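Uncharacterized conserved (Bdellovibrio bacteriovorus, PDB 7O21) is probably a peptidoglycan LD-carboxypeptidase of the YkuD family that edits the cell wall and so generates the curved shape of this predatory bacterium. Local coordinates at residues 24-32 against 180-191; 106-114 against 156-166. One frame throughout, in Å; residues are numbered along the deposited sequence. Where two conformers were deposited one is given.

Overall arrangement
The two contacts lie apart in the fold. Their centres are about 29 Å apart, their nearest atoms about 12 Å, and they do not touch. Contact 1 joins the N-terminal residues 24-32 to 180-191, where the chain enters the long helix 184-206. Residues 30-32 also edge the five-stranded sheet of the C-terminal half, which includes the NTF2-like region. Contact 1 lies away from the predicted active site. Contact 2, between 106-114 and 156-166, falls in sequence between the two segments of contact 1 and belongs to the L,D-transpeptidase catalytic domain. There the side chain of Ile159 is about 6 Å from that of His136, the predicted proton donor/acceptor.

Contact 1 (24-32 against 180-191); sequences DLLPASLLQ and NYVSKSEHDKRR
His187 shares its one NE2-H between two backbone carbonyls, and leucines cover both faces of its ring. The main bond runs from His187 NE2 to Leu30 O at 2.7 Å. That oxygen lies in the ring plane, though the nitrogen stands above the plane of the Leu30 carbonyl. The bond to Pro27 O is weak, and neither is straight. Both carbonyls belong to the type I turn Pro27 to Leu30. Leu31 CD2 sits over one face, 4.1 Å from the centroid of the His187 ring. Leu26 covers the opposite face with CB and CD1. The first torsion of His187 (-163°) turns CG away from its own backbone N and carries the ring between the two leucines.

Beside it, strands 26-27 and 181-182 pair antiparallel. Leu26 and Val182 are a hydrogen-bonded pair, with Leu26 N to Val182 O and Val182 N to Leu26 O both 2.9 Å. Pro27 and Tyr181 are a non-hydrogen-bonded pair. Just past the strands, Ala28 N bonds to Asn180 O.

Charged side chains lie toward both ends. Lys184 crosses Asp24 and gives NZ to Asp24 O at 3.2 Å; the salt bridge to Asp24 OD1 is long. Arg191 NH1 reaches Gln32 OE1 at 3.2 Å, tilted from the guanidinium plane. Gln32 NE2 turns to Pro252 O on strand 246-257. Arg191 NH2 pairs with Asp188 OD1. Arg190 NE pairs with Glu186 OE2, which lies in the guanidinium plane of Arg190 and uses its anti lone pair. Ser183 OG accepts from Glu186 N and N-caps the helix.

The chemistry implies that a buried imidazole, donating through NE2, fixes the turn against the first turns of helix 184-206. With the strand pairing, it ties the N-terminal segment to the start of the C-terminal half.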
loop_
_atom_site.group_PDB
_atom_site.type_symbol
_atom_site.label_atom_id
_atom_site.label_comp_id
_atom_site.label_asym_id
_atom_site.label_seq_id
_atom_site.Cartn_x
_atom_site.Cartn_y
_atom_site.Cartn_z
ATOM N N ASP A 24 21.514 -0.493 -30.122
ATOM C CA ASP A 24 22.060 -1.779 -30.639
ATOM C C ASP A 24 22.086 -2.796 -29.493
ATOM O O ASP A 24 21.651 -3.895 -29.694
ATOM C CB ASP A 24 23.428 -1.655 -31.318
ATOM C CG ASP A 24 23.905 -2.942 -31.993
ATOM O OD1 ASP A 24 23.455 -4.009 -31.616
ATOM O OD2 ASP A 24 24.763 -2.871 -32.896
ATOM N N LEU A 25 22.665 -2.441 -28.367
ATOM C CA LEU A 25 22.650 -3.371 -27.230
ATOM C C LEU A 25 21.395 -3.068 -26.401
ATOM O O LEU A 25 20.820 -2.035 -26.549
ATOM C CB LEU A 25 23.923 -3.243 -26.398
ATOM C CG LEU A 25 25.250 -3.405 -27.143
ATOM C CD1 LEU A 25 26.407 -3.105 -26.226
ATOM C CD2 LEU A 25 25.397 -4.787 -27.725
ATOM N N LEU A 26 21.036 -4.010 -25.566
ATOM C CA LEU A 26 19.831 -3.922 -24.760
ATOM C C LEU A 26 20.144 -4.301 -23.320
ATOM O O LEU A 26 21.033 -5.111 -23.062
ATOM C CB LEU A 26 18.781 -4.901 -25.300
ATOM C CG LEU A 26 18.180 -4.620 -26.676
ATOM C CD1 LEU A 26 17.363 -5.816 -27.143
ATOM C CD2 LEU A 26 17.331 -3.365 -26.648
ATOM N N PRO A 27 19.401 -3.750 -22.359
ATOM C CA PRO A 27 19.674 -4.058 -20.946
ATOM C C PRO A 27 19.275 -5.487 -20.601
ATOM O O PRO A 27 18.121 -5.889 -20.795
ATOM C CB PRO A 27 18.808 -3.037 -20.196
ATOM C CG PRO A 27 17.702 -2.720 -21.154
ATOM C CD PRO A 27 18.309 -2.784 -22.529
ATOM N N ALA A 28 20.233 -6.240 -20.049
ATOM C CA ALA A 28 20.024 -7.662 -19.790
ATOM C C ALA A 28 18.890 -7.907 -18.803
ATOM O O ALA A 28 18.271 -8.977 -18.831
ATOM C CB ALA A 28 21.313 -8.303 -19.272
ATOM N N SER A 29 18.623 -6.957 -17.914
ATOM C CA SER A 29 17.678 -7.194 -16.831
ATOM C C SER A 29 16.228 -6.928 -17.208
ATOM O O SER A 29 15.329 -7.413 -16.507
ATOM C CB SER A 29 18.054 -6.399 -15.579
ATOM O OG SER A 29 19.347 -6.783 -15.102
ATOM N N LEU A 30 15.967 -6.162 -18.266
ATOM C CA LEU A 30 14.599 -5.890 -18.696
ATOM C C LEU A 30 14.341 -6.787 -19.895
ATOM O O LEU A 30 14.754 -6.478 -21.017
ATOM C CB LEU A 30 14.421 -4.419 -19.051
ATOM C CG LEU A 30 13.070 -4.062 -19.670
ATOM C CD1 LEU A 30 11.907 -4.410 -18.738
ATOM C CD2 LEU A 30 13.026 -2.572 -20.025
ATOM N N LEU A 31 13.673 -7.916 -19.650
ATOM C CA LEU A 31 13.539 -8.929 -20.690
ATOM C C LEU A 31 12.276 -8.803 -21.533
ATOM O O LEU A 31 12.301 -9.164 -22.710
ATOM C CB LEU A 31 13.651 -10.336 -20.089
ATOM C CG LEU A 31 15.063 -10.638 -19.569
ATOM C CD1 LEU A 31 15.080 -11.961 -18.828
ATOM C CD2 LEU A 31 16.072 -10.646 -20.710
ATOM N N GLN A 32 11.168 -8.321 -20.971
ATOM C CA GLN A 32 9.925 -8.234 -21.732
ATOM C C GLN A 32 9.000 -7.257 -21.023
ATOM O O GLN A 32 9.033 -7.142 -19.796
ATOM C CB GLN A 32 9.244 -9.611 -21.804
ATOM C CG GLN A 32 8.176 -9.737 -22.890
ATOM C CD GLN A 32 7.837 -11.184 -23.177
ATOM O OE1 GLN A 32 8.235 -11.735 -24.204
ATOM N NE2 GLN A 32 7.131 -11.816 -22.255
ATOM N N ASN A 180 23.961 -4.095 -17.382
ATOM C CA ASN A 180 24.724 -4.913 -18.327
ATOM C C ASN A 180 24.004 -4.886 -19.671
ATOM O O ASN A 180 22.901 -5.420 -19.798
ATOM C CB ASN A 180 24.831 -6.347 -17.807
ATOM C CG ASN A 180 25.512 -7.287 -18.791
ATOM O OD1 ASN A 180 26.397 -6.887 -19.549
ATOM N ND2 ASN A 180 25.094 -8.548 -18.786
ATOM N N TYR A 181 24.626 -4.276 -20.676
ATOM C CA TYR A 181 24.052 -4.215 -22.015
ATOM C C TYR A 181 24.582 -5.376 -22.848
ATOM O O TYR A 181 25.798 -5.587 -22.925
ATOM C CB TYR A 181 24.412 -2.888 -22.679
ATOM C CG TYR A 181 23.542 -1.743 -22.221
ATOM C CD1 TYR A 181 22.338 -1.466 -22.853
ATOM C CD2 TYR A 181 23.929 -0.935 -21.161
ATOM C CE1 TYR A 181 21.540 -0.419 -22.441
ATOM C CE2 TYR A 181 23.129 0.118 -20.734
ATOM C CZ TYR A 181 21.936 0.371 -21.384
ATOM O OH TYR A 181 21.128 1.414 -20.983
ATOM N N VAL A 182 23.673 -6.128 -23.465
ATOM C CA VAL A 182 24.030 -7.315 -24.228
ATOM C C VAL A 182 23.484 -7.208 -25.649
ATOM O O VAL A 182 22.659 -6.356 -25.964
ATOM C CB VAL A 182 23.554 -8.603 -23.543
ATOM C CG1 VAL A 182 24.203 -8.720 -22.173
ATOM C CG2 VAL A 182 22.031 -8.611 -23.436
ATOM N N SER A 183 23.977 -8.092 -26.517
ATOM C CA SER A 183 23.509 -8.108 -27.892
ATOM C C SER A 183 22.037 -8.504 -27.957
ATOM O O SER A 183 21.500 -9.156 -27.058
ATOM C CB SER A 183 24.330 -9.099 -28.727
ATOM O OG SER A 183 24.070 -10.438 -28.346
ATOM N N LYS A 184 21.384 -8.090 -29.045
ATOM C CA LYS A 184 19.992 -8.470 -29.254
ATOM C C LYS A 184 19.837 -9.985 -29.252
ATOM O O LYS A 184 18.836 -10.514 -28.755
ATOM C CB LYS A 184 19.481 -7.889 -30.570
ATOM C CG LYS A 184 18.968 -6.474 -30.455
ATOM C CD LYS A 184 18.653 -5.899 -31.823
ATOM C CE LYS A 184 18.609 -4.380 -31.772
ATOM N NZ LYS A 184 19.836 -3.763 -32.341
ATOM N N SER A 185 20.811 -10.700 -29.822
ATOM C CA SER A 185 20.795 -12.164 -29.775
ATOM C C SER A 185 20.838 -12.686 -28.349
ATOM O O SER A 185 20.058 -13.574 -27.976
ATOM C CB SER A 185 21.970 -12.752 -30.560
ATOM O OG SER A 185 21.685 -14.089 -30.910
ATOM N N GLU A 186 21.792 -12.196 -27.559
ATOM C CA GLU A 186 21.889 -12.618 -26.170
ATOM C C GLU A 186 20.628 -12.236 -25.405
ATOM O O GLU A 186 20.120 -13.023 -24.596
ATOM C CB GLU A 186 23.108 -11.968 -25.517
ATOM C CG GLU A 186 23.327 -12.333 -24.067
ATOM C CD GLU A 186 23.428 -13.829 -23.838
ATOM O OE1 GLU A 186 23.790 -14.569 -24.780
ATOM O OE2 GLU A 186 23.147 -14.263 -22.704
ATOM N N HIS A 187 20.098 -11.035 -25.664
ATOM C CA HIS A 187 18.887 -10.581 -24.977
ATOM C C HIS A 187 17.715 -11.497 -25.283
ATOM O O HIS A 187 16.980 -11.913 -24.376
ATOM C CB HIS A 187 18.545 -9.149 -25.391
ATOM C CG HIS A 187 17.582 -8.475 -24.465
ATOM N ND1 HIS A 187 16.217 -8.520 -24.646
ATOM C CD2 HIS A 187 17.795 -7.748 -23.344
ATOM C CE1 HIS A 187 15.627 -7.843 -23.675
ATOM N NE2 HIS A 187 16.561 -7.374 -22.867
ATOM N N ASP A 188 17.522 -11.831 -26.560
ATOM C CA ASP A 188 16.417 -12.708 -26.926
ATOM C C ASP A 188 16.591 -14.097 -26.328
ATOM O O ASP A 188 15.609 -14.737 -25.931
ATOM C CB ASP A 188 16.264 -12.797 -28.442
ATOM C CG ASP A 188 15.032 -13.569 -28.842
ATOM O OD1 ASP A 188 13.917 -13.047 -28.636
ATOM O OD2 ASP A 188 15.172 -14.706 -29.340
ATOM N N LYS A 189 17.829 -14.582 -26.257
ATOM C CA LYS A 189 18.070 -15.879 -25.641
ATOM C C LYS A 189 17.639 -15.862 -24.183
ATOM O O LYS A 189 16.927 -16.759 -23.723
ATOM C CB LYS A 189 19.547 -16.256 -25.785
ATOM C CG LYS A 189 19.890 -17.647 -25.277
ATOM C CD LYS A 189 20.452 -17.597 -23.866
ATOM C CE LYS A 189 20.833 -18.989 -23.366
ATOM N NZ LYS A 189 19.765 -20.007 -23.609
ATOM N N ARG A 190 18.056 -14.832 -23.445
ATOM C CA ARG A 190 17.659 -14.700 -22.046
ATOM C C ARG A 190 16.150 -14.572 -21.901
ATOM O O ARG A 190 15.555 -15.176 -20.999
ATOM C CB ARG A 190 18.359 -13.500 -21.417
ATOM C CG ARG A 190 19.865 -13.638 -21.394
ATOM C CD ARG A 190 20.498 -12.588 -20.516
ATOM N NE ARG A 190 21.951 -12.632 -20.611
ATOM C CZ ARG A 190 22.769 -12.112 -19.705
ATOM N NH1 ARG A 190 22.276 -11.511 -18.627
ATOM N NH2 ARG A 190 24.079 -12.194 -19.880
ATOM N N ARG A 191 15.517 -13.779 -22.770
ATOM C CA ARG A 191 14.065 -13.643 -22.711
ATOM C C ARG A 191 13.381 -14.989 -22.915
ATOM O O ARG A 191 12.462 -15.346 -22.172
ATOM C CB ARG A 191 13.586 -12.619 -23.743
ATOM C CG ARG A 191 12.090 -12.317 -23.675
ATOM C CD ARG A 191 11.595 -11.501 -24.876
ATOM N NE ARG A 191 11.826 -12.190 -26.146
ATOM C CZ ARG A 191 11.103 -13.217 -26.581
ATOM N NH1 ARG A 191 10.091 -13.677 -25.854
ATOM N NH2 ARG A 191 11.393 -13.786 -27.742
HETATM O O HOH W 1 22.914 -6.296 -30.890
HETATM O O HOH W 2 19.208 -11.202 -17.754
#

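Contact 2 (106-114 against 156-166); sequences FSLYGALAF and NDVIKKLADYI. With SCN (thiocyanate ion), chain E; EDO (1,2-ethanediol), chain H.
Phe114 and Ile166 meet at the tight end of this contact. Ile166 CD1 lies over the centre of the Phe114 ring, 3.7 Å from its centroid and 8° off the normal, a clear CH-pi contact. The edge of the same ring meets Ile159 CD1 and Ala163 CB, the latter 3.9 Å from Phe114 CZ. In Ile159, chi1 of -162° puts CG1 anti to the backbone N, on the side of Leu112, and CD1 goes on to the edge of the Phe114 ring. Leu112 CB rests on Ile159 CG1 at 3.9 Å, and Leu112 CD1 touches Ala163 CB. Leu95 and Arg98 of strand 91-99 also pack on Phe114.

The other end is looser and more polar. Lys160 is exposed, and its CE touches Ala111 CB at 3.6 Å. Phe106, also exposed, brings CZ to 3.5 Å from Asn156 ND2. Ring and amide planes are 23° apart, but the two groups cross obliquely. Asn156 itself is buried. Its OD1 accepts from Ala111 N at 3.0 Å, within the type II' turn Tyr109 to Leu112. Its ND2 donates to Asp140 OD1, so both ends of the amide are engaged and its rotation is fixed. The Tyr109 ring meets His136 edge-to-face. Its OH lies near a thiocyanate, probably from the crystallisation liquor, and hydrogen-bonds Gly225 O of the second subunit.

The chemistry implies an apolar seam joining strand 113-116 to helix 156-163 near the predicted catalytic His136, about 6 Å from the Ile159 side chain. At its polar end a buried amide, held from both ends, bonds the turn after helix 106-109 to the start of helix 156-163.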
loop_
_atom_site.group_PDB
_atom_site.type_symbol
_atom_site.label_atom_id
_atom_site.label_comp_id
_atom_site.label_asym_id
_atom_site.label_seq_id
_atom_site.Cartn_x
_atom_site.Cartn_y
_atom_site.Cartn_z
ATOM N N PHE A 106 9.342 23.127 -4.086
ATOM C CA PHE A 106 10.209 23.177 -5.259
ATOM C C PHE A 106 11.679 23.142 -4.878
ATOM O O PHE A 106 12.498 22.599 -5.629
ATOM C CB PHE A 106 9.906 24.460 -6.046
ATOM C CG PHE A 106 10.574 24.529 -7.386
ATOM C CD1 PHE A 106 11.835 25.084 -7.517
ATOM C CD2 PHE A 106 9.923 24.064 -8.516
ATOM C CE1 PHE A 106 12.454 25.153 -8.763
ATOM C CE2 PHE A 106 10.527 24.126 -9.757
ATOM C CZ PHE A 106 11.799 24.674 -9.879
ATOM N N SER A 107 12.044 23.725 -3.731
ATOM C CA SER A 107 13.457 23.793 -3.364
ATOM C C SER A 107 14.062 22.405 -3.211
ATOM O O SER A 107 15.266 22.219 -3.434
ATOM C CB SER A 107 13.630 24.588 -2.066
ATOM O OG SER A 107 12.914 23.971 -0.999
ATOM N N LEU A 108 13.249 21.418 -2.831
ATOM C CA LEU A 108 13.731 20.057 -2.649
ATOM C C LEU A 108 13.419 19.149 -3.829
ATOM O O LEU A 108 14.176 18.204 -4.078
ATOM C CB LEU A 108 13.109 19.430 -1.391
ATOM C CG LEU A 108 13.358 20.112 -0.047
ATOM C CD1 LEU A 108 12.736 19.268 1.063
ATOM C CD2 LEU A 108 14.833 20.299 0.195
ATOM N N TYR A 109 12.318 19.394 -4.542
ATOM C CA TYR A 109 11.788 18.426 -5.490
ATOM C C TYR A 109 11.598 18.994 -6.885
ATOM O O TYR A 109 11.154 18.268 -7.782
ATOM C CB TYR A 109 10.464 17.841 -4.960
ATOM C CG TYR A 109 10.675 17.172 -3.628
ATOM C CD1 TYR A 109 11.497 16.062 -3.511
ATOM C CD2 TYR A 109 10.068 17.672 -2.473
ATOM C CE1 TYR A 109 11.722 15.473 -2.296
ATOM C CE2 TYR A 109 10.283 17.081 -1.253
ATOM C CZ TYR A 109 11.101 15.979 -1.172
ATOM O OH TYR A 109 11.352 15.368 0.025
ATOM N N GLY A 110 11.919 20.263 -7.094
ATOM C CA GLY A 110 11.610 20.859 -8.373
ATOM C C GLY A 110 10.131 20.754 -8.702
ATOM O O GLY A 110 9.256 20.749 -7.824
ATOM N N ALA A 111 9.842 20.644 -9.999
ATOM C CA ALA A 111 8.478 20.841 -10.465
ATOM C C ALA A 111 7.566 19.652 -10.216
ATOM O O ALA A 111 6.347 19.830 -10.180
ATOM C CB ALA A 111 8.470 21.176 -11.956
ATOM N N LEU A 112 8.108 18.448 -10.036
ATOM C CA LEU A 112 7.260 17.270 -9.952
ATOM C C LEU A 112 8.012 16.188 -9.204
ATOM O O LEU A 112 9.235 16.103 -9.277
ATOM C CB LEU A 112 6.922 16.724 -11.346
ATOM C CG LEU A 112 5.818 17.316 -12.219
ATOM C CD1 LEU A 112 5.700 16.488 -13.495
ATOM C CD2 LEU A 112 4.491 17.337 -11.488
ATOM N N ALA A 113 7.257 15.322 -8.534
ATOM C CA ALA A 113 7.812 14.108 -7.953
ATOM C C ALA A 113 6.852 12.969 -8.221
ATOM O O ALA A 113 5.635 13.160 -8.248
ATOM C CB ALA A 113 8.024 14.208 -6.437
ATOM N N PHE A 114 7.409 11.777 -8.401
ATOM C CA PHE A 114 6.624 10.558 -8.498
ATOM C C PHE A 114 7.079 9.620 -7.396
ATOM O O PHE A 114 8.278 9.367 -7.252
ATOM C CB PHE A 114 6.821 9.897 -9.859
ATOM C CG PHE A 114 6.261 10.695 -10.991
ATOM C CD1 PHE A 114 7.048 11.642 -11.640
ATOM C CD2 PHE A 114 4.942 10.518 -11.404
ATOM C CE1 PHE A 114 6.536 12.395 -12.677
ATOM C CE2 PHE A 114 4.423 11.279 -12.446
ATOM C CZ PHE A 114 5.224 12.219 -13.082
ATOM N N ASN A 156 14.404 19.714 -14.189
ATOM C CA ASN A 156 12.976 20.107 -14.291
ATOM C C ASN A 156 12.426 19.842 -15.698
ATOM O O ASN A 156 11.336 19.430 -15.805
ATOM C CB ASN A 156 12.805 21.588 -13.944
ATOM C CG ASN A 156 12.939 21.832 -12.468
ATOM O OD1 ASN A 156 12.278 21.174 -11.701
ATOM N ND2 ASN A 156 13.797 22.754 -12.091
ATOM N N ASP A 157 13.209 20.128 -16.723
ATOM C CA ASP A 157 12.752 19.893 -18.111
ATOM C C ASP A 157 12.548 18.391 -18.319
ATOM O O ASP A 157 11.616 18.031 -18.949
ATOM C CB ASP A 157 13.683 20.558 -19.132
ATOM C CG ASP A 157 15.082 19.975 -19.250
ATOM O OD1 ASP A 157 15.600 19.536 -18.277
ATOM O OD2 ASP A 157 15.625 20.032 -20.329
ATOM N N VAL A 158 13.420 17.598 -17.728
ATOM C CA VAL A 158 13.334 16.154 -17.904
ATOM C C VAL A 158 12.115 15.590 -17.193
ATOM O O VAL A 158 11.399 14.755 -17.756
ATOM C CB VAL A 158 14.633 15.504 -17.416
ATOM C CG1 VAL A 158 14.484 13.985 -17.385
ATOM C CG2 VAL A 158 15.793 15.902 -18.321
ATOM N N ILE A 159 11.850 16.027 -15.956
ATOM C CA ILE A 159 10.742 15.408 -15.226
ATOM C C ILE A 159 9.423 15.698 -15.923
ATOM O O ILE A 159 8.506 14.861 -15.914
ATOM C CB ILE A 159 10.727 15.783 -13.724
ATOM C CG1 ILE A 159 9.866 14.792 -12.929
ATOM C CG2 ILE A 159 10.189 17.204 -13.521
ATOM C CD1 ILE A 159 10.514 13.436 -12.695
ATOM N N LYS A 160 9.317 16.871 -16.562
ATOM C CA LYS A 160 8.106 17.201 -17.304
ATOM C C LYS A 160 7.952 16.331 -18.551
ATOM O O LYS A 160 6.831 15.960 -18.914
ATOM C CB LYS A 160 8.093 18.688 -17.656
ATOM C CG LYS A 160 8.038 19.587 -16.439
ATOM C CD LYS A 160 8.209 21.059 -16.792
ATOM C CE LYS A 160 8.295 21.889 -15.523
ATOM N NZ LYS A 160 8.687 23.309 -15.783
ATOM N N LYS A 161 9.055 16.006 -19.229
ATOM C CA LYS A 161 8.973 15.064 -20.342
ATOM C C LYS A 161 8.577 13.674 -19.857
ATOM O O LYS A 161 7.751 12.999 -20.487
ATOM C CB LYS A 161 10.315 14.996 -21.068
ATOM C CG LYS A 161 10.755 16.287 -21.756
ATOM C CD LYS A 161 12.174 16.151 -22.311
ATOM C CE LYS A 161 12.638 17.425 -22.998
ATOM N NZ LYS A 161 14.090 17.360 -23.353
ATOM N N LEU A 162 9.161 13.219 -18.748
ATOM C CA LEU A 162 8.878 11.863 -18.283
ATOM C C LEU A 162 7.424 11.703 -17.869
ATOM O O LEU A 162 6.868 10.601 -17.961
ATOM C CB LEU A 162 9.793 11.505 -17.119
ATOM C CG LEU A 162 11.278 11.399 -17.464
ATOM C CD1 LEU A 162 12.088 11.137 -16.199
ATOM C CD2 LEU A 162 11.506 10.288 -18.485
ATOM N N ALA A 163 6.795 12.781 -17.405
ATOM C CA ALA A 163 5.408 12.693 -16.974
ATOM C C ALA A 163 4.516 12.155 -18.083
ATOM O O ALA A 163 3.521 11.473 -17.803
ATOM C CB ALA A 163 4.913 14.059 -16.483
ATOM N N ASP A 164 4.875 12.417 -19.342
ATOM C CA ASP A 164 4.094 11.930 -20.475
ATOM C C ASP A 164 4.140 10.416 -20.615
ATOM O O ASP A 164 3.259 9.839 -21.264
ATOM C CB ASP A 164 4.574 12.587 -21.773
ATOM C CG ASP A 164 4.269 14.074 -21.822
ATOM O OD1 ASP A 164 3.346 14.521 -21.105
ATOM O OD2 ASP A 164 4.959 14.794 -22.575
ATOM N N TYR A 165 5.134 9.757 -20.032
ATOM C CA TYR A 165 5.267 8.311 -20.170
ATOM C C TYR A 165 4.803 7.544 -18.943
ATOM O O TYR A 165 4.806 6.309 -18.970
ATOM C CB TYR A 165 6.725 7.935 -20.446
ATOM C CG TYR A 165 7.322 8.527 -21.697
ATOM C CD1 TYR A 165 7.010 8.019 -22.947
ATOM C CD2 TYR A 165 8.225 9.580 -21.621
ATOM C CE1 TYR A 165 7.573 8.552 -24.097
ATOM C CE2 TYR A 165 8.790 10.121 -22.760
ATOM C CZ TYR A 165 8.458 9.606 -23.993
ATOM O OH TYR A 165 9.036 10.149 -25.123
ATOM N N ILE A 166 4.423 8.220 -17.869
ATOM C CA ILE A 166 4.194 7.565 -16.589
ATOM C C ILE A 166 2.701 7.380 -16.368
ATOM O O ILE A 166 1.935 8.352 -16.339
ATOM C CB ILE A 166 4.850 8.338 -15.437
ATOM C CG1 ILE A 166 6.371 8.248 -15.557
ATOM C CG2 ILE A 166 4.376 7.789 -14.089
ATOM C CD1 ILE A 166 7.078 9.261 -14.678
HETATM S S SCN E . 11.084 10.326 0.472
HETATM C C SCN E . 11.869 11.760 0.100
HETATM N N SCN E . 12.406 12.730 -0.167
HETATM C C1 EDO H . 5.356 26.049 -3.009
HETATM O O1 EDO H . 4.475 26.531 -4.006
HETATM C C2 EDO H . 6.686 25.696 -3.667
HETATM O O2 EDO H . 7.722 25.596 -2.708
#